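Local coordinates for protein actin depolymerization factor 2 (Plasmodium berghei, PDB 2XFA) that probably binds actin and promotes the turnover of actin filaments in the malaria parasite, as a member of the ADF/cofilin family, at residues N29-Y34 / V44-H49; Y34-L39 / K107-A112; L67-C72 / C132-F137; Y74-M79 / I92-W97. One frame throughout, in Å; residues are numbered along the deposited sequence.

Overall arrangement
From the N terminus, interaction 1 comes first: it closes the short turn between strands 31-37 and 41-48, a beta hairpin. Interaction 2 takes the next part of strand 31-37, shares Tyr34 with interaction 1, and spans 67 residues to helix 104-118; the segments of these two contacts alternate along the chain. Interaction 3 joins the loop after helix 56-65 to the loop leading into helix 137-146, so that its span crosses that of interaction 2. Within both long spans lies interaction 4, the central hairpin of strands 73-81 and 89-97, which bonds to strand 31-37 and so continues the sheet of interaction 1.

Interaction 1 of 4, residues N29-Y34 / V44-H49; sequences NKYIIY and VDVLEH
Tyr31 lays its ring against the side chain of Glu48 on one face of the strand pairing, beside Ile33 and Val46. CB of Glu48 sits over the face of the ring, offset toward the rim, 3.6 Å from the centroid of Tyr31, a CH-pi contact. The Tyr31 ring reaches across because its CG stands between the backbone N and the carbonyl carbon (chi1 68°). Glu48 bends at its second torsion (chi2 68°), which brings the carboxylate back beside the phenol, with OE1 3.1 Å from Tyr31 OH. The long, flexible glutamate suits this place: its methylenes cover the ring while its acid group meets polar neighbours. The hydroxyl is hydrogen-bonded to Asn66 OD1, and Glu48 OE1 forms a salt bridge with Arg62.

On the opposite face Ile32 and Leu47 run alongside each other in the same direction, with Ile32 CG1 3.6 Å from Leu47 CD2. That same methyl is 3.6 Å from ND2 of Asn29, whose amide is hydrogen-bonded to Glu19. Between the strands, Ile33 O accepts from two donors, Asp45 N at 2.7 Å and Val46 N at 3.2 Å. Two residues of one strand, Asp45 and Val46, are thus set against the single Ile33: a classic bulge, beyond which Tyr34 pairs with Val44.

Helices flank both faces of the hairpin: helix 56-65 packs on Tyr31 through Ile59 and Ile63, and helix 14-24 on Leu47, Val44 and Tyr34. Along its other edge strand 31-37 bonds to strand 73-81, which carries the sheet onward.

Interaction 2 of 4, residues Y34-L39 / K107-A112; sequences YKIENL and KMLYAA
A helix laid against the sheet is the element at work here: helix 104-118 meets the far end of strand 31-37 at an axis angle of 120°, with the short axes 9.9 Å apart. Tyr110 and Leu109 project from the helix, and Ile36 from the strand fits against both. The Ile36 and Tyr110 side chains pass each other head to tail, which sets CD1 of Ile36 over the centre of the Tyr110 ring. This is a CH-pi contact, 3.6 Å from CD1 to the centroid and only 4° off the ring normal. Because CG1 of Ile36 is anti to the carbonyl carbon and the chain then extends, its delta methyl reaches well out over the aromatic face. Leu109 CD2 lies 3.9 Å from Ile36 CD1 and also touches CG2, so both branches of the isoleucine press on Leu109 while CG1 and CD1 line the ring.

Beyond the ring the phenol ends at the strand backbone. Tyr110 OH accepts a hydrogen bond from Ile36 N at 2.9 Å, nearly straight at 173°. Lys35 CA lies at the ring edge, 3.5 Å from Tyr110 OH. Strand 73-81 lies close by: Tyr74 OH bonds to Tyr110 O, and the two rings meet.

Tyrosine is well chosen for the site: its flat face offers the isoleucine a greasy surface, while its hydroxyl satisfies a backbone amide. The straight polar bond fixes the far end of the ring against the strand, while the methyl centred over its face would hinder turning.

Interaction 3 of 4, residues L67-C72 / C132-F137; sequences LKNTEC and CDINEF
The Phe137 ring carries Leu67 CD1 on one face: the methyl stands 3.5 Å above the plane, offset toward the rim, 23° off the normal through the centroid. The two side chains cross at about a right angle, so the leucine meets the ring methyl first. Phe137 also meets Trp97 edge-to-face, which places this hydrophobic pair against strand 89-97.

The other flat groups are the amide of Asn69 and the carboxylate of Asp133, their planes 89° apart. Asn69 ND2 gives a hydrogen bond to Asp133 OD2 at 2.7 Å; the acceptor lies close to the amide plane, whereas the nitrogen stands above the carboxylate plane. The amide oxygen is used too: Asn69 OD1 accepts from Ile134 N at 2.8 Å, with the donor above its carbonyl plane. Asparagine, with a donor and an acceptor on one short arm, is apt for gripping side chain and backbone together, and these two bonds fix which way round its amide sits. Next to this polar clasp, Ile134 packs its CD1 4.0 Å from Leu67 CB.

Asp133 OD1 meanwhile accepts from Asn135 N at 3.0 Å, forming an Asx turn just ahead of helix 137-146. Lys68 to Glu71 make a type I beta turn, so what meets here is two turns, one leading into a strand and the other into the C-terminal helix of the ADF fold.

Interaction 4 of 4, residues Y74-M79 / I92-W97; sequences YIIADM and IYFIFW
Tyr74 puts its ring into the angle between Phe94 and Phe96, and the three form an aromatic cluster on one face of this strand pair. Neither meeting is a stack or an edge-to-face pair: the Tyr74 plane makes 31° with Phe94 and 44° with Phe96. CZ of Phe94 presses on CD1 of Tyr74 at 3.8 Å, while Tyr74 CE1 comes within 3.9 Å of Phe96 CD1. All three side chains point the same way, so the rings lean together as one bulky ridge. Phe94, with CG anti to its backbone N (chi1 178°), turns its ring back across the neighbouring strand, where CD1 is 3.7 Å from Ile76 CG1. Ile76 extends the row, its CG2 3.8 Å from CG2 of Ile92.

The reverse face alternates large and small groups. Ile75 and Ile95 stand opposite one another, and Ile75 CD1 also lies 3.8 Å from Trp97 CB. Ala77 is a low point beside Tyr93, Ile75 and Met79. The side chains of Met79 and Tyr93 cross at about a right angle, and CB and CG of the methionine do the touching, CG 3.5 Å from Tyr93 CD2. A bend at chi2 then carries the sulfur away from the ring; Met79 also meets Leu56 and Ile59 of helix 56-65.

The strands are held by regular antiparallel bonding at Ile75 with Ile95 and Ala77 with Tyr93. Helix 104-118 and Ile121 cover the aromatic face, and helix 56-65 the other. This is the central beta hairpin of the ADF/cofilin fold, its sheet sandwiched between helices and greasy on both sides.

Interaction 1 of 4, residues N29-Y34 / V44-H49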
# COMPACT_ATOMS: atom_id res chain seq x y z
N ASN A 29 5.24 -12.57 0.95
CA ASN A 29 4.33 -11.70 0.22
C ASN A 29 5.13 -10.60 -0.45
O ASN A 29 6.06 -10.07 0.15
CB ASN A 29 3.31 -11.05 1.16
CG ASN A 29 2.39 -12.06 1.82
OD1 ASN A 29 1.95 -13.03 1.19
ND2 ASN A 29 2.06 -11.82 3.08
N LYS A 30 4.77 -10.24 -1.67
CA LYS A 30 5.41 -9.11 -2.33
C LYS A 30 4.67 -7.80 -2.08
O LYS A 30 5.29 -6.74 -2.01
CB LYS A 30 5.54 -9.36 -3.83
CG LYS A 30 6.77 -8.73 -4.44
CD LYS A 30 8.02 -9.42 -3.92
CE LYS A 30 9.28 -8.68 -4.35
NZ LYS A 30 10.50 -9.28 -3.73
N TYR A 31 3.34 -7.86 -2.00
CA TYR A 31 2.56 -6.70 -1.62
C TYR A 31 1.27 -7.13 -1.00
O TYR A 31 0.83 -8.26 -1.17
CB TYR A 31 2.31 -5.71 -2.78
CG TYR A 31 1.40 -6.18 -3.89
CD1 TYR A 31 0.03 -6.07 -3.79
CD2 TYR A 31 1.93 -6.71 -5.05
CE1 TYR A 31 -0.79 -6.49 -4.81
CE2 TYR A 31 1.11 -7.13 -6.08
CZ TYR A 31 -0.25 -7.02 -5.95
OH TYR A 31 -1.06 -7.44 -6.96
N ILE A 32 0.68 -6.24 -0.22
CA ILE A 32 -0.58 -6.53 0.43
C ILE A 32 -1.40 -5.31 0.16
O ILE A 32 -0.86 -4.21 0.21
CB ILE A 32 -0.44 -6.65 1.94
CG1 ILE A 32 0.60 -7.71 2.30
CG2 ILE A 32 -1.78 -6.97 2.56
CD1 ILE A 32 1.19 -7.53 3.70
N ILE A 33 -2.67 -5.50 -0.17
CA ILE A 33 -3.61 -4.40 -0.27
C ILE A 33 -4.65 -4.61 0.84
O ILE A 33 -5.14 -5.71 1.01
CB ILE A 33 -4.27 -4.33 -1.67
CG1 ILE A 33 -3.20 -4.01 -2.72
CG2 ILE A 33 -5.32 -3.25 -1.73
CD1 ILE A 33 -3.66 -4.11 -4.11
N TYR A 34 -4.94 -3.56 1.60
CA TYR A 34 -5.88 -3.63 2.72
C TYR A 34 -7.07 -2.76 2.40
O TYR A 34 -6.93 -1.78 1.67
CB TYR A 34 -5.26 -3.02 3.98
CG TYR A 34 -4.05 -3.72 4.50
CD1 TYR A 34 -4.18 -4.82 5.34
CD2 TYR A 34 -2.78 -3.28 4.17
CE1 TYR A 34 -3.07 -5.46 5.84
CE2 TYR A 34 -1.67 -3.92 4.65
CZ TYR A 34 -1.82 -5.01 5.49
OH TYR A 34 -0.72 -5.65 5.99
N VAL A 44 -7.40 -7.54 4.99
CA VAL A 44 -6.61 -7.87 3.81
C VAL A 44 -7.52 -8.03 2.59
O VAL A 44 -8.46 -8.82 2.60
CB VAL A 44 -5.86 -9.19 4.02
CG1 VAL A 44 -5.18 -9.61 2.73
CG2 VAL A 44 -4.85 -9.05 5.13
N ASP A 45 -7.24 -7.28 1.54
CA ASP A 45 -8.02 -7.38 0.32
C ASP A 45 -7.33 -8.29 -0.70
O ASP A 45 -7.97 -9.15 -1.32
CB ASP A 45 -8.22 -5.98 -0.26
CG ASP A 45 -8.91 -6.01 -1.62
OD1 ASP A 45 -9.68 -6.97 -1.89
OD2 ASP A 45 -8.69 -5.06 -2.42
N VAL A 46 -6.03 -8.11 -0.86
CA VAL A 46 -5.25 -8.86 -1.85
C VAL A 46 -3.87 -9.15 -1.30
O VAL A 46 -3.27 -8.31 -0.60
CB VAL A 46 -5.05 -8.04 -3.16
CG1 VAL A 46 -4.15 -8.78 -4.14
CG2 VAL A 46 -6.37 -7.67 -3.79
N LEU A 47 -3.35 -10.33 -1.63
CA LEU A 47 -1.99 -10.72 -1.31
C LEU A 47 -1.30 -11.21 -2.57
O LEU A 47 -1.79 -12.12 -3.22
CB LEU A 47 -1.99 -11.87 -0.30
CG LEU A 47 -2.28 -11.53 1.16
CD1 LEU A 47 -2.56 -12.79 1.95
CD2 LEU A 47 -1.11 -10.81 1.75
N GLU A 48 -0.14 -10.64 -2.90
CA GLU A 48 0.67 -11.20 -3.97
C GLU A 48 1.74 -12.11 -3.39
O GLU A 48 2.69 -11.63 -2.77
CB GLU A 48 1.30 -10.11 -4.82
CG GLU A 48 1.85 -10.58 -6.16
CD GLU A 48 0.74 -11.02 -7.12
OE1 GLU A 48 0.14 -10.15 -7.79
OE2 GLU A 48 0.47 -12.24 -7.19
N HIS A 49 1.57 -13.41 -3.59
CA HIS A 49 2.50 -14.43 -3.08
C HIS A 49 3.69 -14.68 -4.00
O HIS A 49 4.63 -15.39 -3.63
CB HIS A 49 1.77 -15.77 -2.90
CG HIS A 49 0.67 -15.73 -1.88
ND1 HIS A 49 0.92 -15.67 -0.53
CD2 HIS A 49 -0.67 -15.78 -2.02
CE1 HIS A 49 -0.23 -15.67 0.12
NE2 HIS A 49 -1.21 -15.74 -0.76

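Interaction 2 of 4, residues Y34-L39 / K107-A112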
# COMPACT_ATOMS: atom_id res chain seq x y z
N TYR A 34 -4.94 -3.56 1.60
CA TYR A 34 -5.88 -3.63 2.72
C TYR A 34 -7.07 -2.76 2.40
O TYR A 34 -6.93 -1.78 1.67
CB TYR A 34 -5.26 -3.02 3.98
CG TYR A 34 -4.05 -3.72 4.50
CD1 TYR A 34 -4.18 -4.82 5.34
CD2 TYR A 34 -2.78 -3.28 4.17
CE1 TYR A 34 -3.07 -5.46 5.84
CE2 TYR A 34 -1.67 -3.92 4.65
CZ TYR A 34 -1.82 -5.01 5.49
OH TYR A 34 -0.72 -5.65 5.99
N LYS A 35 -8.21 -3.05 3.01
CA LYS A 35 -9.35 -2.19 2.81
C LYS A 35 -10.17 -2.11 4.09
O LYS A 35 -9.99 -2.90 5.01
CB LYS A 35 -10.24 -2.76 1.70
CG LYS A 35 -10.91 -4.04 2.11
CD LYS A 35 -11.55 -4.78 0.93
CE LYS A 35 -12.88 -5.41 1.36
NZ LYS A 35 -12.98 -6.85 0.98
N ILE A 36 -11.05 -1.14 4.16
CA ILE A 36 -11.99 -1.10 5.28
C ILE A 36 -13.25 -1.84 4.88
O ILE A 36 -13.95 -1.45 3.95
CB ILE A 36 -12.29 0.34 5.72
CG1 ILE A 36 -10.98 1.02 6.13
CG2 ILE A 36 -13.30 0.33 6.88
CD1 ILE A 36 -11.06 2.52 6.30
N GLU A 37 -13.52 -2.93 5.57
CA GLU A 37 -14.71 -3.71 5.32
C GLU A 37 -15.86 -3.24 6.20
O GLU A 37 -15.69 -3.02 7.40
CB GLU A 37 -14.44 -5.19 5.57
CG GLU A 37 -15.44 -6.10 4.87
CD GLU A 37 -15.22 -7.57 5.19
OE1 GLU A 37 -14.90 -7.88 6.36
OE2 GLU A 37 -15.39 -8.40 4.27
N ASN A 38 -17.03 -3.11 5.60
CA ASN A 38 -18.24 -2.71 6.31
C ASN A 38 -18.05 -1.48 7.19
O ASN A 38 -18.76 -1.30 8.18
CB ASN A 38 -18.77 -3.88 7.12
CG ASN A 38 -19.20 -5.04 6.24
OD1 ASN A 38 -19.61 -4.84 5.09
ND2 ASN A 38 -19.11 -6.26 6.77
N LEU A 39 -17.06 -0.66 6.84
CA LEU A 39 -16.85 0.64 7.46
C LEU A 39 -16.36 0.58 8.89
O LEU A 39 -16.52 1.54 9.63
CB LEU A 39 -18.14 1.46 7.41
CG LEU A 39 -18.44 2.26 6.14
CD1 LEU A 39 -18.08 1.46 4.90
CD2 LEU A 39 -19.90 2.69 6.12
N LYS A 107 -13.38 8.60 1.63
CA LYS A 107 -12.14 9.37 1.72
C LYS A 107 -11.78 9.77 3.16
O LYS A 107 -10.69 9.48 3.64
CB LYS A 107 -12.19 10.61 0.82
CG LYS A 107 -11.73 10.36 -0.60
CD LYS A 107 -11.89 11.58 -1.48
CE LYS A 107 -10.54 12.20 -1.83
NZ LYS A 107 -9.59 11.23 -2.46
N MET A 108 -12.70 10.42 3.85
CA MET A 108 -12.42 10.85 5.23
C MET A 108 -12.12 9.68 6.16
O MET A 108 -11.14 9.70 6.87
CB MET A 108 -13.54 11.75 5.76
CG MET A 108 -13.58 13.11 5.07
SD MET A 108 -14.85 14.25 5.68
CE MET A 108 -14.02 15.03 7.08
N LEU A 109 -12.94 8.63 6.10
CA LEU A 109 -12.71 7.45 6.93
C LEU A 109 -11.35 6.80 6.70
O LEU A 109 -10.66 6.42 7.65
CB LEU A 109 -13.81 6.42 6.70
CG LEU A 109 -13.88 5.42 7.84
CD1 LEU A 109 -14.70 5.99 9.00
CD2 LEU A 109 -14.47 4.10 7.37
N TYR A 110 -10.95 6.63 5.44
CA TYR A 110 -9.64 6.06 5.17
C TYR A 110 -8.50 6.95 5.72
O TYR A 110 -7.57 6.46 6.33
CB TYR A 110 -9.45 5.82 3.67
CG TYR A 110 -9.92 4.46 3.23
CD1 TYR A 110 -11.24 4.25 2.86
CD2 TYR A 110 -9.06 3.40 3.19
CE1 TYR A 110 -11.67 2.99 2.43
CE2 TYR A 110 -9.47 2.15 2.76
CZ TYR A 110 -10.77 1.96 2.37
OH TYR A 110 -11.16 0.71 1.97
N ALA A 111 -8.60 8.25 5.48
CA ALA A 111 -7.59 9.16 5.97
C ALA A 111 -7.56 9.15 7.48
O ALA A 111 -6.50 9.15 8.08
CB ALA A 111 -7.84 10.57 5.45
N ALA A 112 -8.74 9.11 8.11
CA ALA A 112 -8.80 9.23 9.56
C ALA A 112 -8.36 7.94 10.24
O ALA A 112 -8.08 7.94 11.42
CB ALA A 112 -10.19 9.63 10.02

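Interaction 3 of 4, residues L67-C72 / C132-F137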
# COMPACT_ATOMS: atom_id res chain seq x y z
N LEU A 67 -6.44 -1.72 -8.28
CA LEU A 67 -7.01 -0.49 -7.76
C LEU A 67 -8.09 0.05 -8.67
O LEU A 67 -8.15 -0.31 -9.84
CB LEU A 67 -5.91 0.56 -7.58
CG LEU A 67 -4.78 0.08 -6.65
CD1 LEU A 67 -3.65 1.12 -6.58
CD2 LEU A 67 -5.34 -0.22 -5.25
N LYS A 68 -8.93 0.95 -8.16
CA LYS A 68 -9.96 1.58 -9.00
C LYS A 68 -10.01 3.07 -8.73
O LYS A 68 -9.57 3.53 -7.69
CB LYS A 68 -11.34 1.00 -8.69
CG LYS A 68 -11.41 -0.52 -8.78
CD LYS A 68 -12.87 -1.01 -8.71
CE LYS A 68 -13.00 -2.48 -9.09
NZ LYS A 68 -14.42 -2.94 -9.04
N ASN A 69 -10.59 3.82 -9.65
CA ASN A 69 -10.70 5.25 -9.48
C ASN A 69 -11.71 5.64 -8.41
O ASN A 69 -11.86 6.80 -8.09
CB ASN A 69 -11.17 5.84 -10.79
CG ASN A 69 -10.25 6.87 -11.32
OD1 ASN A 69 -9.17 7.12 -10.75
ND2 ASN A 69 -10.64 7.47 -12.43
N THR A 70 -12.46 4.68 -7.90
CA THR A 70 -13.62 5.02 -7.09
C THR A 70 -13.53 4.43 -5.69
O THR A 70 -14.51 4.47 -4.94
CB THR A 70 -14.90 4.44 -7.71
OG1 THR A 70 -14.73 3.02 -7.78
CG2 THR A 70 -15.18 5.02 -9.09
N GLU A 71 -12.40 3.83 -5.34
CA GLU A 71 -12.22 3.33 -3.98
C GLU A 71 -10.82 3.47 -3.39
O GLU A 71 -9.83 3.17 -4.05
CB GLU A 71 -12.71 1.90 -3.84
CG GLU A 71 -12.13 0.91 -4.77
CD GLU A 71 -12.95 -0.37 -4.75
OE1 GLU A 71 -13.73 -0.54 -3.79
OE2 GLU A 71 -12.82 -1.18 -5.70
N CYS A 72 -10.78 3.88 -2.13
CA CYS A 72 -9.54 3.98 -1.37
C CYS A 72 -8.96 2.63 -0.94
O CYS A 72 -9.70 1.70 -0.63
CB CYS A 72 -9.76 4.86 -0.15
SG CYS A 72 -10.35 6.49 -0.55
N CYS A 132 -4.06 10.97 -7.39
CA CYS A 132 -4.23 11.30 -8.81
C CYS A 132 -5.34 10.44 -9.42
O CYS A 132 -6.06 9.74 -8.71
CB CYS A 132 -2.90 11.12 -9.57
SG CYS A 132 -2.20 9.45 -9.41
N ASP A 133 -5.50 10.52 -10.74
CA ASP A 133 -6.41 9.61 -11.45
C ASP A 133 -5.71 8.27 -11.62
O ASP A 133 -4.47 8.21 -11.76
CB ASP A 133 -6.81 10.17 -12.83
CG ASP A 133 -7.93 9.34 -13.48
OD1 ASP A 133 -7.62 8.38 -14.22
OD2 ASP A 133 -9.11 9.61 -13.20
N ILE A 134 -6.49 7.19 -11.65
CA ILE A 134 -5.93 5.86 -11.85
C ILE A 134 -4.99 5.80 -13.08
O ILE A 134 -4.04 5.03 -13.06
CB ILE A 134 -7.01 4.79 -12.03
CG1 ILE A 134 -6.36 3.41 -12.07
CG2 ILE A 134 -7.78 4.98 -13.35
CD1 ILE A 134 -5.71 3.02 -10.78
N ASN A 135 -5.28 6.58 -14.13
CA ASN A 135 -4.42 6.67 -15.32
C ASN A 135 -2.98 7.14 -15.08
O ASN A 135 -2.09 6.89 -15.90
CB ASN A 135 -5.03 7.60 -16.37
CG ASN A 135 -6.24 7.00 -17.03
OD1 ASN A 135 -6.46 5.78 -16.96
ND2 ASN A 135 -7.03 7.83 -17.68
N GLU A 136 -2.75 7.86 -13.98
CA GLU A 136 -1.40 8.36 -13.70
C GLU A 136 -0.77 7.67 -12.50
O GLU A 136 0.38 7.91 -12.19
CB GLU A 136 -1.38 9.87 -13.51
CG GLU A 136 -1.74 10.66 -14.75
CD GLU A 136 -3.05 11.39 -14.59
OE1 GLU A 136 -3.93 11.23 -15.46
OE2 GLU A 136 -3.21 12.11 -13.58
N PHE A 137 -1.54 6.80 -11.84
CA PHE A 137 -1.02 6.07 -10.68
C PHE A 137 0.42 5.60 -10.95
O PHE A 137 1.35 5.93 -10.23
CB PHE A 137 -1.92 4.88 -10.33
CG PHE A 137 -1.43 4.08 -9.13
CD1 PHE A 137 -0.69 2.93 -9.30
CD2 PHE A 137 -1.70 4.51 -7.84
CE1 PHE A 137 -0.22 2.19 -8.20
CE2 PHE A 137 -1.24 3.78 -6.73
CZ PHE A 137 -0.50 2.62 -6.92

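Interaction 4 of 4, residues Y74-M79 / I92-W97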
# COMPACT_ATOMS: atom_id res chain seq x y z
N TYR A 74 -5.18 0.90 1.22
CA TYR A 74 -3.82 1.00 1.74
C TYR A 74 -3.03 -0.09 1.08
O TYR A 74 -3.49 -1.24 0.99
CB TYR A 74 -3.78 0.76 3.25
CG TYR A 74 -4.71 1.62 4.05
CD1 TYR A 74 -4.60 2.99 4.02
CD2 TYR A 74 -5.71 1.05 4.82
CE1 TYR A 74 -5.44 3.79 4.77
CE2 TYR A 74 -6.55 1.83 5.57
CZ TYR A 74 -6.41 3.20 5.54
OH TYR A 74 -7.23 3.99 6.28
N ILE A 75 -1.85 0.23 0.60
CA ILE A 75 -1.01 -0.78 0.02
C ILE A 75 0.34 -0.81 0.76
O ILE A 75 0.94 0.23 0.99
CB ILE A 75 -0.77 -0.49 -1.48
CG1 ILE A 75 -2.12 -0.34 -2.22
CG2 ILE A 75 0.07 -1.58 -2.12
CD1 ILE A 75 -2.38 1.09 -2.65
N ILE A 76 0.77 -2.00 1.14
CA ILE A 76 2.14 -2.21 1.56
C ILE A 76 2.87 -3.02 0.49
O ILE A 76 2.40 -4.09 0.10
CB ILE A 76 2.20 -2.91 2.94
CG1 ILE A 76 1.52 -2.04 4.00
CG2 ILE A 76 3.65 -3.16 3.35
CD1 ILE A 76 1.40 -2.70 5.34
N ALA A 77 4.01 -2.52 0.03
CA ALA A 77 4.78 -3.15 -1.03
C ALA A 77 6.26 -3.22 -0.68
O ALA A 77 6.84 -2.24 -0.24
CB ALA A 77 4.63 -2.37 -2.30
N ASP A 78 6.86 -4.38 -0.90
CA ASP A 78 8.31 -4.55 -0.77
C ASP A 78 8.97 -4.23 -2.11
O ASP A 78 9.03 -5.08 -3.00
CB ASP A 78 8.61 -5.99 -0.37
CG ASP A 78 9.89 -6.13 0.43
OD1 ASP A 78 10.53 -5.10 0.74
OD2 ASP A 78 10.24 -7.28 0.76
N MET A 79 9.42 -2.99 -2.27
CA MET A 79 9.92 -2.51 -3.56
C MET A 79 11.40 -2.82 -3.75
O MET A 79 12.22 -2.49 -2.91
CB MET A 79 9.72 -1.00 -3.65
CG MET A 79 8.27 -0.58 -3.55
SD MET A 79 7.32 -1.37 -4.86
CE MET A 79 5.97 -0.21 -5.02
N ILE A 92 10.40 -1.12 2.17
CA ILE A 92 8.97 -1.25 2.39
C ILE A 92 8.29 0.09 2.24
O ILE A 92 8.59 1.03 2.97
CB ILE A 92 8.66 -1.83 3.77
CG1 ILE A 92 9.21 -3.25 3.88
CG2 ILE A 92 7.15 -1.86 3.98
CD1 ILE A 92 9.24 -3.75 5.32
N TYR A 93 7.40 0.19 1.26
CA TYR A 93 6.63 1.42 1.05
C TYR A 93 5.22 1.20 1.56
O TYR A 93 4.66 0.13 1.39
CB TYR A 93 6.59 1.78 -0.43
CG TYR A 93 7.85 2.45 -0.89
CD1 TYR A 93 7.90 3.83 -1.08
CD2 TYR A 93 9.01 1.72 -1.07
CE1 TYR A 93 9.08 4.45 -1.49
CE2 TYR A 93 10.20 2.33 -1.47
CZ TYR A 93 10.23 3.69 -1.68
OH TYR A 93 11.41 4.28 -2.08
N PHE A 94 4.64 2.23 2.15
CA PHE A 94 3.24 2.19 2.53
C PHE A 94 2.54 3.24 1.66
O PHE A 94 3.00 4.37 1.58
CB PHE A 94 3.07 2.56 4.01
CG PHE A 94 1.64 2.58 4.45
CD1 PHE A 94 1.08 1.47 5.05
CD2 PHE A 94 0.86 3.70 4.26
CE1 PHE A 94 -0.25 1.47 5.47
CE2 PHE A 94 -0.48 3.72 4.67
CZ PHE A 94 -1.03 2.61 5.28
N ILE A 95 1.47 2.85 0.98
CA ILE A 95 0.85 3.77 0.04
C ILE A 95 -0.61 3.90 0.38
O ILE A 95 -1.32 2.91 0.54
CB ILE A 95 0.97 3.24 -1.40
CG1 ILE A 95 2.44 3.04 -1.75
CG2 ILE A 95 0.24 4.16 -2.40
CD1 ILE A 95 2.64 2.04 -2.90
N PHE A 96 -1.06 5.13 0.54
CA PHE A 96 -2.46 5.40 0.75
C PHE A 96 -3.02 5.90 -0.59
O PHE A 96 -2.76 7.03 -1.02
CB PHE A 96 -2.65 6.43 1.86
CG PHE A 96 -4.08 6.89 2.05
CD1 PHE A 96 -5.16 6.07 1.68
CD2 PHE A 96 -4.34 8.13 2.61
CE1 PHE A 96 -6.46 6.51 1.86
CE2 PHE A 96 -5.65 8.58 2.79
CZ PHE A 96 -6.70 7.78 2.43
N TRP A 97 -3.76 5.01 -1.24
CA TRP A 97 -4.45 5.31 -2.50
C TRP A 97 -5.79 5.93 -2.18
O TRP A 97 -6.67 5.29 -1.57
CB TRP A 97 -4.68 4.03 -3.27
CG TRP A 97 -5.54 4.14 -4.52
CD1 TRP A 97 -6.66 3.42 -4.79
CD2 TRP A 97 -5.34 5.00 -5.66
NE1 TRP A 97 -7.18 3.76 -6.04
CE2 TRP A 97 -6.39 4.73 -6.59
CE3 TRP A 97 -4.38 5.94 -6.00
CZ2 TRP A 97 -6.51 5.39 -7.82
CZ3 TRP A 97 -4.49 6.61 -7.22
CH2 TRP A 97 -5.56 6.33 -8.11